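PDB 4R01: putative NADH-flavin reductase from Streptococcus pneumoniae TIGR4, which probably binds a dinucleotide cofactor through its Rossmann fold and is a putative NADH-dependent flavin reductase. Local coordinates for residues G159-Y165 with S183-I189; I7-G11 with V32-S38; F59-A65 with T93-V98; G102-I106 with E203-L207; T52-L56 with F84-L88. All coordinates share one frame; numbering follows the deposited sequence.

Contact 1 (G159-Y165 with S183-I189); sequences GEKTGNY and SYADYAI
The carboxylate of Asp186, at the capped N-terminus of helix 184-196, is the flat group that carries this contact, and the loop 159-165 reaches it both near its plane and from above. Two backbone amides each meet a different oxygen on its syn side: Thr162 N at Asp186 OD2, 16° out of the carboxylate plane, and Gly163 N at Asp186 OD1, 2.7 Å away. The hydroxyl arrives differently, Thr162 OG1 sitting above the plane, 47° out of it, at 2.8 Å from Asp186 OD2. OD2 thus accepts from both the amide and the hydroxyl of Thr162. Ser183 is the N-cap of the helix, its OG taking the N-H of Asp186 in a nearly straight bond of 3.0 Å, so the cap residue fixes the start of the turn that presents the carboxylate. Such a site, at the amino end of a helix and among three donors, would probably stabilise the negative charge. Thr162 also closes an ST turn, its OG1 accepting from Asn164 N.

Apolar contacts flank the polar centre. Lys161 CB rests 3.7 Å from Ala185 CB while its chain, bent at chi3, turns its end away. Farther along, the Tyr165 ring meets Ile189 obliquely, CE1 to CG2, and its hydroxyl is bonded to Asp193 one helical turn on. The contact therefore fastens the loop before strand 165-168 to the first turns of helix 184-196. At the loop's other end one water bridges the segments, accepting from Ala185 N at 2.6 Å and donating to Gly159 O.

Contact 2 (I7-G11 with V32-S38); sequences IAANG and VRSENKS. With SO4 (sulfate ion), chain C.
A sulfate ion, probably from the crystallisation liquor, sits between the two loops and is held from both. Asn10 N donates to its O1 at 3.1 Å, and Arg33 N to its O4 at 3.3 Å with a fairly straight N-H (160°). The Arg33 chain bends at chi3 (-63°), which brings NE to O2 in a weak bond, and O4 lies at the edge of the guanidinium, in its plane.

Asn10 also ties the loops directly. Its OD1 accepts from Lys37 N at 2.8 Å, almost linear at the hydrogen though tilted 24° from the carbonyl plane, while ND2 gives weak bonds to Glu35 O and to sulfate O4. One amide is thereby engaged at both ends. The loops follow strands 3-7 and 27-32, the first two strands of a Rossmann fold, where related proteins bind the dinucleotide; the sulfate's place is consistent with that of a cofactor phosphate, and Arg33 with a phosphate-binding side chain. The turn Ala8 to Gly11 is a type I beta turn leading into helix 12-24. Val32 CG1, which also touches the sulfate, packs against Ala9 CB at 4.0 Å; on the side away from the ion, Ser38 CB approaches Ala9 O at 3.7 Å.

Contact 3 (F59-A65 with T93-V98); sequences FDAVISA and TRFLVV
Two neighbouring parallel strands, 61-64 and 94-98, pair here near the middle of the Rossmann sheet, where they are joined through helix 76-88 as a beta-alpha-beta unit. Their axes come within 4.6 Å and diverge by 17°, the modest twist of a parallel sheet. The backbone evidence is a ladder of five bonds, from Arg94 N to Asp60 O at one end to Val98 N to Ser64 O at the other. Val62 donates to Arg94 O at 2.7 Å and accepts from Leu96 N at 2.9 Å, so this one residue bonds to both neighbours of Phe95, the pattern expected of parallel pairing.

The two faces differ. On that of Val62 and Ser64, the Phe95 ring leans across toward the other strand: with CG anti to the backbone N (chi1 172°), CD1 comes 4.1 Å from Val62 CG1 and CE1 3.9 Å from Ser64 CB, the latter approached obliquely. Helix 76-88 covers this face through Phe84 and Leu88. On the face of Ala61 and Ile63, Ile63 CG1 and Leu96 CB lie side by side at 4.1 Å, beneath Leu195 of helix 184-196. Arg94 starts on the same face, but its guanidinium leads off to a salt bridge with Glu194. Beyond the last bridge Ala65 CB meets Val98 CG2 at 4.0 Å.

With main-chain polar groups paired between strands and mostly apolar side chains sent to both faces, the chemistry is that of a central sheet strand pair buried between helix layers, the charge of Arg94 probably being balanced by Glu194.

Contact 4 (G102-I106 with E203-L207); sequences GSLYI and ERISL
Ser103 O is gripped by both terminal nitrogens of Arg204: NH2 donates at 3.0 Å, and NH1, at 2.9 Å, forms a bond of weaker geometry. The arginine extends from strand 203-209 of the Rossmann sheet, its CG anti to the backbone N (chi1 164°), to reach the loop that follows strand 94-98. The oxygen lies only 5° out of the guanidinium plane, whereas seen from the carbonyl NH2 stands above the plane, 42° out of it, so the acceptor is used off its lone-pair directions.

Leu104 and Tyr105 of the loop meet the same flat group from different sides. Leu104 CD2 sits over one face, 3.8 Å above the plane and centred on it. Tyr105 comes to the edge instead: its CD2 lies in the guanidinium plane, 3.3 Å from NH2, with the ring turned perpendicular to that plane, and the nitrogen meets the ring obliquely. The third nitrogen, NE, makes a salt bridge to Glu170, which would help balance the positive charge in this buried place and fix the rotation of the group. Phe148 and Ser150 of strand 145-150 and Leu135 of helix 125-138 also touch Arg204. Two residues farther along the strand, Ser206 also faces the loop; its hydroxyl is bonded to Gly169 O, while its CB makes the apolar touch, 3.9 Å from Leu104 CD2.

Contact 5 (T52-L56 with F84-L88); sequences TKDDL and FNQLL
Leu56 points one methyl, CD1, into a cluster of three residues of helix 76-88; its CG lies anti to the carbonyl carbon (chi1 -65°), which carries CD1 toward that helix. The methyl meets the Phe84 ring at the edge, in the ring plane, 3.7 Å from CE1, with the two side chains at about a right angle. It also lies 3.8 Å from both Leu87 CD1 and Leu88 CD2, and Leu88 CD2 approaches Leu56 CB. Leu87 splits its branches: CD1 goes to Leu56, whereas CD2 sits against the backbone at Lys53 N, 3.5 Å away, and against Lys53 CG at 3.7 Å. Lys53, extended beyond CG, runs outward past Leu87 and brings CE to Gln86 O at 3.5 Å.

The short, weakly bonded helix 53-56 begins with a capping box. Thr52 N donates to Asp55 OD2 at 2.8 Å, from above the carboxylate plane, and Thr52 OG1 accepts a weak bond from Asp55 N; Lys46 adds a salt bridge to OD2. Phe84 continues inward to Phe95, Val62 and Ser64 of the sheet. Since the Leu56 cluster is methyl against methyl and ring edge, cohesion there probably rests on hydrophobic burial, while the capping box orders the start of the short helix.

Overall arrangement
From the N terminus, contact 2 comes first, joining the loop after strand 3-7 to the loop after strand 27-32 and closing a loop round helix 12-24. Contact 5 (52-56 with 84-88) and contact 3 (59-65 with 93-98) then interleave along the chain, and Phe84 packs against Phe95 between them. Contact 3 also touches contact 2, Ile7 pairing with Ile63 and Ala65 in the sheet. Contact 4 spans the longest stretch, from the loop after strand 94-98 to strand 203-209, and contact 1 is nested inside it, with Tyr165 and Tyr187 against Leu207. Contacts 1 and 5 lie on opposite sides of the chain's centre, about 30 Å apart between centres.

Contact 1 (G159-Y165 with S183-I189)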
# COMPACT_ATOMS: atom_id res chain seq x y z
N GLY A 159 5.97 9.40 20.87
CA GLY A 159 6.12 7.98 20.58
C GLY A 159 7.12 7.33 21.52
O GLY A 159 7.97 8.00 22.11
N GLU A 160 7.00 6.01 21.67
CA GLU A 160 7.87 5.24 22.54
C GLU A 160 9.33 5.33 22.12
O GLU A 160 9.65 5.19 20.94
CB GLU A 160 7.41 3.78 22.57
CG GLU A 160 8.24 2.87 23.47
CD GLU A 160 7.71 1.43 23.50
OE1 GLU A 160 6.64 1.18 22.92
OE2 GLU A 160 8.39 0.57 24.09
N LYS A 161 10.21 5.59 23.08
CA LYS A 161 11.64 5.61 22.82
C LYS A 161 12.18 4.18 22.79
O LYS A 161 12.48 3.60 23.84
CB LYS A 161 12.38 6.42 23.89
CG LYS A 161 13.88 6.54 23.65
CD LYS A 161 14.63 6.72 24.96
CE LYS A 161 14.66 8.19 25.39
NZ LYS A 161 14.84 8.34 26.86
N THR A 162 12.29 3.61 21.60
CA THR A 162 12.73 2.22 21.45
C THR A 162 14.24 2.10 21.60
O THR A 162 14.74 1.11 22.13
CB THR A 162 12.32 1.64 20.08
OG1 THR A 162 13.19 2.15 19.06
CG2 THR A 162 10.88 2.01 19.76
N GLY A 163 14.96 3.11 21.12
CA GLY A 163 16.41 3.09 21.17
C GLY A 163 17.04 2.42 19.96
O GLY A 163 18.26 2.50 19.77
N ASN A 164 16.22 1.77 19.15
CA ASN A 164 16.71 1.09 17.96
C ASN A 164 16.17 1.71 16.68
O ASN A 164 15.00 1.53 16.34
CB ASN A 164 16.36 -0.40 18.00
CG ASN A 164 17.02 -1.12 19.17
OD1 ASN A 164 16.35 -1.80 19.94
ND2 ASN A 164 18.33 -0.96 19.29
N TYR A 165 17.02 2.44 15.98
CA TYR A 165 16.61 3.10 14.75
C TYR A 165 17.43 2.60 13.56
O TYR A 165 18.42 1.89 13.74
CB TYR A 165 16.76 4.62 14.88
CG TYR A 165 18.20 5.09 14.90
CD1 TYR A 165 18.93 5.10 16.09
CD2 TYR A 165 18.83 5.53 13.75
CE1 TYR A 165 20.24 5.52 16.11
CE2 TYR A 165 20.14 5.95 13.76
CZ TYR A 165 20.85 5.94 14.95
OH TYR A 165 22.15 6.36 14.97
N SER A 183 9.72 7.72 16.53
CA SER A 183 9.37 8.66 17.59
C SER A 183 10.31 9.85 17.56
O SER A 183 11.40 9.77 17.00
CB SER A 183 9.43 7.98 18.95
OG SER A 183 10.75 7.58 19.26
N TYR A 184 9.89 10.96 18.16
CA TYR A 184 10.75 12.13 18.28
C TYR A 184 11.99 11.78 19.08
O TYR A 184 13.09 12.22 18.76
CB TYR A 184 10.00 13.30 18.92
CG TYR A 184 9.18 14.12 17.95
CD1 TYR A 184 8.66 13.56 16.79
CD2 TYR A 184 8.93 15.47 18.19
CE1 TYR A 184 7.91 14.31 15.90
CE2 TYR A 184 8.18 16.23 17.30
CZ TYR A 184 7.68 15.64 16.15
OH TYR A 184 6.93 16.39 15.27
N ALA A 185 11.82 10.96 20.11
CA ALA A 185 12.92 10.54 20.96
C ALA A 185 13.98 9.75 20.18
O ALA A 185 15.17 10.07 20.23
CB ALA A 185 12.40 9.72 22.13
N ASP A 186 13.55 8.72 19.46
CA ASP A 186 14.47 7.91 18.67
C ASP A 186 15.13 8.73 17.56
O ASP A 186 16.30 8.52 17.24
CB ASP A 186 13.74 6.71 18.06
CG ASP A 186 13.50 5.60 19.07
OD1 ASP A 186 14.34 5.43 19.98
OD2 ASP A 186 12.47 4.90 18.96
N TYR A 187 14.39 9.68 17.00
CA TYR A 187 14.91 10.57 15.97
C TYR A 187 16.02 11.45 16.52
O TYR A 187 17.05 11.64 15.87
CB TYR A 187 13.78 11.44 15.40
CG TYR A 187 14.21 12.48 14.39
CD1 TYR A 187 14.30 12.18 13.04
CD2 TYR A 187 14.52 13.78 14.79
CE1 TYR A 187 14.69 13.13 12.12
CE2 TYR A 187 14.91 14.73 13.88
CZ TYR A 187 14.99 14.41 12.55
OH TYR A 187 15.38 15.37 11.64
N ALA A 188 15.82 11.98 17.73
CA ALA A 188 16.83 12.80 18.38
C ALA A 188 18.11 12.00 18.59
O ALA A 188 19.21 12.50 18.38
CB ALA A 188 16.31 13.34 19.71
N ILE A 189 17.95 10.74 19.01
CA ILE A 189 19.09 9.86 19.21
C ILE A 189 19.90 9.72 17.92
O ILE A 189 21.13 9.85 17.93
CB ILE A 189 18.64 8.46 19.68
CG1 ILE A 189 17.98 8.56 21.06
CG2 ILE A 189 19.82 7.50 19.72
CD1 ILE A 189 17.56 7.22 21.63
O HOH W 1 9.41 10.68 21.13

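Contact 2 (I7-G11 with V32-S38)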
# COMPACT_ATOMS: atom_id res chain seq x y z
N ILE A 7 17.89 25.90 17.18
CA ILE A 7 16.86 26.87 16.85
C ILE A 7 15.48 26.26 17.08
O ILE A 7 15.25 25.11 16.71
CB ILE A 7 16.99 27.37 15.39
CG1 ILE A 7 18.05 28.47 15.29
CG2 ILE A 7 15.67 27.91 14.88
CD1 ILE A 7 19.48 27.99 15.43
N ALA A 8 14.59 27.03 17.70
CA ALA A 8 13.24 26.58 18.06
C ALA A 8 13.29 25.41 19.03
O ALA A 8 12.67 24.37 18.81
CB ALA A 8 12.44 26.22 16.81
N ALA A 9 14.02 25.59 20.13
CA ALA A 9 14.22 24.53 21.11
C ALA A 9 12.97 24.27 21.95
O ALA A 9 12.91 23.29 22.69
CB ALA A 9 15.40 24.86 22.00
N ASN A 10 11.99 25.16 21.85
CA ASN A 10 10.73 24.98 22.57
C ASN A 10 9.77 24.07 21.82
O ASN A 10 8.81 23.55 22.40
CB ASN A 10 10.07 26.33 22.84
CG ASN A 10 10.70 27.06 24.00
OD1 ASN A 10 11.19 26.43 24.94
ND2 ASN A 10 10.69 28.39 23.94
N GLY A 11 10.02 23.89 20.53
CA GLY A 11 9.24 22.97 19.73
C GLY A 11 9.40 21.55 20.24
O GLY A 11 10.35 21.25 20.96
N VAL A 32 15.43 30.65 21.15
CA VAL A 32 13.97 30.57 21.23
C VAL A 32 13.30 31.93 21.08
O VAL A 32 13.96 32.97 21.04
CB VAL A 32 13.53 29.95 22.57
CG1 VAL A 32 14.04 28.52 22.70
CG2 VAL A 32 14.05 30.79 23.73
N ARG A 33 11.97 31.91 21.01
CA ARG A 33 11.19 33.14 20.85
C ARG A 33 10.48 33.52 22.15
O ARG A 33 10.27 34.70 22.42
CB ARG A 33 10.18 32.98 19.72
CG ARG A 33 10.80 32.75 18.35
CD ARG A 33 9.75 32.51 17.29
NE ARG A 33 8.98 31.29 17.55
CZ ARG A 33 7.99 30.85 16.78
NH1 ARG A 33 7.63 31.53 15.70
NH2 ARG A 33 7.35 29.73 17.09
N SER A 34 10.11 32.52 22.94
CA SER A 34 9.46 32.77 24.22
C SER A 34 10.25 32.14 25.37
O SER A 34 11.42 31.81 25.21
CB SER A 34 8.02 32.23 24.21
OG SER A 34 8.00 30.84 23.97
N GLU A 35 9.60 31.97 26.52
CA GLU A 35 10.27 31.41 27.69
C GLU A 35 10.77 29.99 27.42
O GLU A 35 10.11 29.20 26.75
CB GLU A 35 9.32 31.40 28.90
CG GLU A 35 10.02 31.09 30.21
CD GLU A 35 9.07 30.60 31.28
OE1 GLU A 35 7.86 30.44 30.98
OE2 GLU A 35 9.52 30.37 32.43
N ASN A 36 11.96 29.69 27.94
CA ASN A 36 12.58 28.40 27.68
C ASN A 36 11.94 27.27 28.48
O ASN A 36 11.95 27.28 29.71
CB ASN A 36 14.08 28.47 28.00
CG ASN A 36 14.77 27.14 27.82
OD1 ASN A 36 15.21 26.51 28.78
ND2 ASN A 36 14.86 26.68 26.57
N LYS A 37 11.39 26.30 27.76
CA LYS A 37 10.79 25.12 28.38
C LYS A 37 11.74 23.93 28.28
O LYS A 37 11.52 22.90 28.93
CB LYS A 37 9.45 24.79 27.72
CG LYS A 37 8.50 25.97 27.59
CD LYS A 37 8.01 26.46 28.95
CE LYS A 37 6.58 26.03 29.20
NZ LYS A 37 6.08 26.52 30.52
N SER A 38 12.79 24.07 27.48
CA SER A 38 13.76 23.00 27.29
C SER A 38 14.74 22.91 28.46
O SER A 38 14.73 23.76 29.35
CB SER A 38 14.53 23.20 25.98
OG SER A 38 15.39 24.33 26.06
S SO4 C . 10.61 28.53 19.83
O1 SO4 C . 11.72 27.92 20.55
O2 SO4 C . 11.13 29.30 18.71
O3 SO4 C . 9.72 27.48 19.34
O4 SO4 C . 9.86 29.40 20.74

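Contact 3 (F59-A65 with T93-V98)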
# COMPACT_ATOMS: atom_id res chain seq x y z
N PHE A 59 30.17 27.76 17.88
CA PHE A 59 29.39 26.52 17.92
C PHE A 59 30.00 25.48 16.99
O PHE A 59 30.40 25.79 15.87
CB PHE A 59 27.93 26.78 17.52
CG PHE A 59 27.14 27.52 18.56
CD1 PHE A 59 26.78 26.90 19.75
CD2 PHE A 59 26.75 28.83 18.35
CE1 PHE A 59 26.06 27.57 20.71
CE2 PHE A 59 26.02 29.51 19.30
CZ PHE A 59 25.67 28.88 20.49
N ASP A 60 30.06 24.24 17.46
CA ASP A 60 30.52 23.14 16.62
C ASP A 60 29.47 22.81 15.57
O ASP A 60 29.80 22.48 14.43
CB ASP A 60 30.82 21.90 17.47
CG ASP A 60 32.05 22.08 18.33
OD1 ASP A 60 33.05 22.65 17.84
OD2 ASP A 60 32.03 21.64 19.50
N ALA A 61 28.21 22.92 15.95
CA ALA A 61 27.11 22.65 15.04
C ALA A 61 25.85 23.42 15.43
O ALA A 61 25.61 23.67 16.61
CB ALA A 61 26.82 21.16 14.98
N VAL A 62 25.07 23.80 14.43
CA VAL A 62 23.79 24.46 14.66
C VAL A 62 22.65 23.60 14.11
O VAL A 62 22.63 23.27 12.93
CB VAL A 62 23.76 25.85 13.99
CG1 VAL A 62 22.35 26.41 14.00
CG2 VAL A 62 24.72 26.80 14.70
N ILE A 63 21.72 23.23 14.98
CA ILE A 63 20.60 22.38 14.59
C ILE A 63 19.30 23.16 14.54
O ILE A 63 18.81 23.63 15.57
CB ILE A 63 20.42 21.18 15.55
CG1 ILE A 63 21.69 20.33 15.62
CG2 ILE A 63 19.23 20.33 15.12
CD1 ILE A 63 22.61 20.70 16.76
N SER A 64 18.73 23.29 13.35
CA SER A 64 17.47 24.00 13.20
C SER A 64 16.29 23.04 13.24
O SER A 64 16.15 22.17 12.38
CB SER A 64 17.45 24.81 11.91
OG SER A 64 16.18 25.42 11.72
N ALA A 65 15.45 23.21 14.25
CA ALA A 65 14.22 22.45 14.38
C ALA A 65 13.04 23.38 14.13
O ALA A 65 11.96 23.19 14.68
CB ALA A 65 14.12 21.82 15.76
N THR A 93 31.53 25.29 10.72
CA THR A 93 30.39 24.87 11.53
C THR A 93 29.38 24.02 10.75
O THR A 93 29.04 24.34 9.61
CB THR A 93 29.65 26.08 12.13
OG1 THR A 93 30.59 26.96 12.75
CG2 THR A 93 28.62 25.64 13.15
N ARG A 94 28.92 22.94 11.37
CA ARG A 94 27.90 22.08 10.77
C ARG A 94 26.51 22.65 10.97
O ARG A 94 26.20 23.21 12.02
CB ARG A 94 27.97 20.67 11.36
CG ARG A 94 29.19 19.87 10.92
CD ARG A 94 29.03 18.40 11.26
NE ARG A 94 27.88 17.80 10.57
CZ ARG A 94 27.51 16.53 10.73
NH1 ARG A 94 28.18 15.73 11.54
NH2 ARG A 94 26.45 16.07 10.07
N PHE A 95 25.66 22.52 9.95
CA PHE A 95 24.30 23.02 10.03
C PHE A 95 23.30 21.91 9.71
O PHE A 95 23.11 21.55 8.55
CB PHE A 95 24.11 24.20 9.09
CG PHE A 95 22.68 24.66 8.96
CD1 PHE A 95 21.99 25.13 10.07
CD2 PHE A 95 22.04 24.64 7.73
CE1 PHE A 95 20.68 25.56 9.95
CE2 PHE A 95 20.74 25.07 7.61
CZ PHE A 95 20.05 25.53 8.72
N LEU A 96 22.67 21.36 10.75
CA LEU A 96 21.72 20.27 10.58
C LEU A 96 20.29 20.78 10.55
O LEU A 96 19.94 21.70 11.29
CB LEU A 96 21.88 19.23 11.70
CG LEU A 96 22.91 18.13 11.50
CD1 LEU A 96 24.33 18.68 11.52
CD2 LEU A 96 22.74 17.04 12.55
N VAL A 97 19.48 20.19 9.70
CA VAL A 97 18.08 20.58 9.58
C VAL A 97 17.15 19.41 9.88
O VAL A 97 17.32 18.32 9.33
CB VAL A 97 17.75 21.11 8.17
CG1 VAL A 97 16.29 21.51 8.07
CG2 VAL A 97 18.65 22.27 7.81
N VAL A 98 16.19 19.63 10.77
CA VAL A 98 15.11 18.68 10.97
C VAL A 98 14.15 18.81 9.81
O VAL A 98 13.40 19.78 9.71
CB VAL A 98 14.37 18.91 12.29
CG1 VAL A 98 13.21 17.93 12.42
CG2 VAL A 98 15.33 18.78 13.47

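Contact 4 (G102-I106 with E203-L207)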
# COMPACT_ATOMS: atom_id res chain seq x y z
N GLY A 102 8.59 13.79 3.02
CA GLY A 102 7.96 13.96 1.72
C GLY A 102 8.91 14.11 0.55
O GLY A 102 8.54 13.86 -0.60
N SER A 103 10.15 14.52 0.83
CA SER A 103 11.13 14.79 -0.21
C SER A 103 12.00 13.58 -0.52
O SER A 103 12.91 13.66 -1.35
CB SER A 103 12.02 15.96 0.19
OG SER A 103 12.80 15.63 1.32
N LEU A 104 11.75 12.47 0.16
CA LEU A 104 12.47 11.23 -0.08
C LEU A 104 12.14 10.69 -1.47
O LEU A 104 10.99 10.73 -1.89
CB LEU A 104 12.15 10.19 0.99
CG LEU A 104 12.71 10.48 2.39
CD1 LEU A 104 12.04 9.62 3.44
CD2 LEU A 104 14.22 10.28 2.40
N TYR A 105 13.16 10.19 -2.17
CA TYR A 105 12.96 9.57 -3.47
C TYR A 105 12.34 8.19 -3.34
O TYR A 105 12.64 7.45 -2.40
CB TYR A 105 14.29 9.47 -4.23
CG TYR A 105 14.92 10.81 -4.54
CD1 TYR A 105 14.58 11.51 -5.69
CD2 TYR A 105 15.86 11.37 -3.69
CE1 TYR A 105 15.16 12.73 -5.98
CE2 TYR A 105 16.44 12.59 -3.97
CZ TYR A 105 16.09 13.27 -5.12
OH TYR A 105 16.67 14.49 -5.40
N ILE A 106 11.48 7.83 -4.28
CA ILE A 106 10.77 6.55 -4.23
C ILE A 106 11.66 5.36 -4.58
O ILE A 106 11.43 4.25 -4.10
CB ILE A 106 9.55 6.55 -5.18
CG1 ILE A 106 10.00 6.79 -6.62
CG2 ILE A 106 8.55 7.61 -4.76
CD1 ILE A 106 8.89 6.68 -7.61
N GLU A 203 24.76 16.51 2.39
CA GLU A 203 23.85 15.50 1.86
C GLU A 203 22.72 15.23 2.85
O GLU A 203 22.76 15.70 3.99
CB GLU A 203 24.60 14.21 1.53
CG GLU A 203 25.48 13.68 2.65
CD GLU A 203 26.09 12.33 2.33
OE1 GLU A 203 25.33 11.36 2.16
OE2 GLU A 203 27.33 12.25 2.23
N ARG A 204 21.71 14.50 2.41
CA ARG A 204 20.58 14.18 3.27
C ARG A 204 20.60 12.74 3.76
O ARG A 204 20.79 11.81 2.97
CB ARG A 204 19.25 14.44 2.58
CG ARG A 204 18.11 13.74 3.31
CD ARG A 204 16.78 13.89 2.64
NE ARG A 204 16.74 13.29 1.32
CZ ARG A 204 15.66 13.31 0.56
NH1 ARG A 204 14.56 13.88 1.02
NH2 ARG A 204 15.68 12.76 -0.65
N ILE A 205 20.38 12.56 5.05
CA ILE A 205 20.16 11.25 5.62
C ILE A 205 18.71 11.12 6.07
O ILE A 205 17.99 12.11 6.16
CB ILE A 205 21.09 10.99 6.82
CG1 ILE A 205 20.88 12.06 7.89
CG2 ILE A 205 22.54 10.96 6.36
CD1 ILE A 205 21.76 11.89 9.10
N SER A 206 18.28 9.89 6.34
CA SER A 206 16.93 9.65 6.83
C SER A 206 16.94 8.67 8.01
O SER A 206 17.82 7.82 8.10
CB SER A 206 16.03 9.12 5.71
OG SER A 206 16.58 7.97 5.11
N LEU A 207 15.96 8.81 8.90
CA LEU A 207 15.90 7.99 10.10
C LEU A 207 14.55 7.29 10.24
O LEU A 207 13.54 7.80 9.77
CB LEU A 207 16.17 8.86 11.34
CG LEU A 207 17.56 9.50 11.40
CD1 LEU A 207 17.64 10.50 12.55
CD2 LEU A 207 18.62 8.43 11.55

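Contact 5 (T52-L56 with F84-L88)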
# COMPACT_ATOMS: atom_id res chain seq x y z
N THR A 52 22.41 37.06 14.01
CA THR A 52 23.61 37.55 13.35
C THR A 52 24.69 36.47 13.39
O THR A 52 24.53 35.45 14.06
CB THR A 52 24.14 38.83 14.01
OG1 THR A 52 24.72 38.51 15.28
CG2 THR A 52 23.01 39.84 14.20
N LYS A 53 25.80 36.71 12.69
CA LYS A 53 26.92 35.78 12.74
C LYS A 53 27.47 35.68 14.16
O LYS A 53 27.85 34.60 14.61
CB LYS A 53 28.03 36.21 11.78
CG LYS A 53 27.56 36.43 10.35
CD LYS A 53 28.73 36.69 9.42
CE LYS A 53 28.24 37.01 8.02
NZ LYS A 53 29.36 37.12 7.04
N ASP A 54 27.49 36.81 14.86
CA ASP A 54 27.98 36.84 16.23
C ASP A 54 27.10 36.02 17.18
O ASP A 54 27.54 35.65 18.27
CB ASP A 54 28.07 38.29 16.72
CG ASP A 54 29.23 39.04 16.08
OD1 ASP A 54 30.17 38.38 15.60
OD2 ASP A 54 29.20 40.29 16.08
N ASP A 55 25.88 35.73 16.76
CA ASP A 55 25.00 34.85 17.53
C ASP A 55 25.36 33.39 17.32
O ASP A 55 25.17 32.56 18.21
CB ASP A 55 23.54 35.09 17.16
CG ASP A 55 23.04 36.46 17.56
OD1 ASP A 55 23.51 36.98 18.60
OD2 ASP A 55 22.19 37.02 16.84
N LEU A 56 25.87 33.06 16.14
CA LEU A 56 26.13 31.67 15.79
C LEU A 56 27.61 31.30 15.79
O LEU A 56 27.96 30.16 15.50
CB LEU A 56 25.52 31.35 14.42
CG LEU A 56 24.00 31.41 14.35
CD1 LEU A 56 23.50 30.79 13.06
CD2 LEU A 56 23.37 30.74 15.56
N PHE A 84 20.55 31.26 7.24
CA PHE A 84 21.58 30.46 7.90
C PHE A 84 22.82 30.32 7.03
O PHE A 84 23.94 30.33 7.54
CB PHE A 84 21.03 29.08 8.26
CG PHE A 84 20.29 29.05 9.55
CD1 PHE A 84 20.94 29.32 10.74
CD2 PHE A 84 18.94 28.74 9.59
CE1 PHE A 84 20.26 29.30 11.94
CE2 PHE A 84 18.25 28.71 10.79
CZ PHE A 84 18.92 28.99 11.96
N ASN A 85 22.62 30.20 5.72
CA ASN A 85 23.73 30.16 4.79
C ASN A 85 24.57 31.43 4.88
O ASN A 85 25.79 31.37 4.93
CB ASN A 85 23.22 29.96 3.36
CG ASN A 85 24.35 29.89 2.35
OD1 ASN A 85 25.11 28.92 2.32
ND2 ASN A 85 24.46 30.91 1.50
N GLN A 86 23.90 32.56 4.92
CA GLN A 86 24.54 33.85 5.06
C GLN A 86 25.36 33.93 6.31
O GLN A 86 26.35 34.59 6.33
CB GLN A 86 23.52 34.97 5.11
CG GLN A 86 23.06 35.47 3.76
CD GLN A 86 21.65 36.04 3.78
OE1 GLN A 86 21.07 36.24 4.84
NE2 GLN A 86 21.10 36.29 2.61
N LEU A 87 24.94 33.24 7.36
CA LEU A 87 25.57 33.31 8.67
C LEU A 87 26.68 32.28 8.85
O LEU A 87 27.66 32.53 9.55
CB LEU A 87 24.53 33.12 9.77
CG LEU A 87 23.40 34.15 9.84
CD1 LEU A 87 22.49 33.87 11.02
CD2 LEU A 87 23.97 35.56 9.92
N LEU A 88 26.53 31.12 8.21
CA LEU A 88 27.42 29.99 8.50
C LEU A 88 28.37 29.61 7.37
O LEU A 88 29.40 28.98 7.62
CB LEU A 88 26.58 28.77 8.88
CG LEU A 88 25.73 28.91 10.15
CD1 LEU A 88 25.06 27.59 10.49
CD2 LEU A 88 26.58 29.40 11.32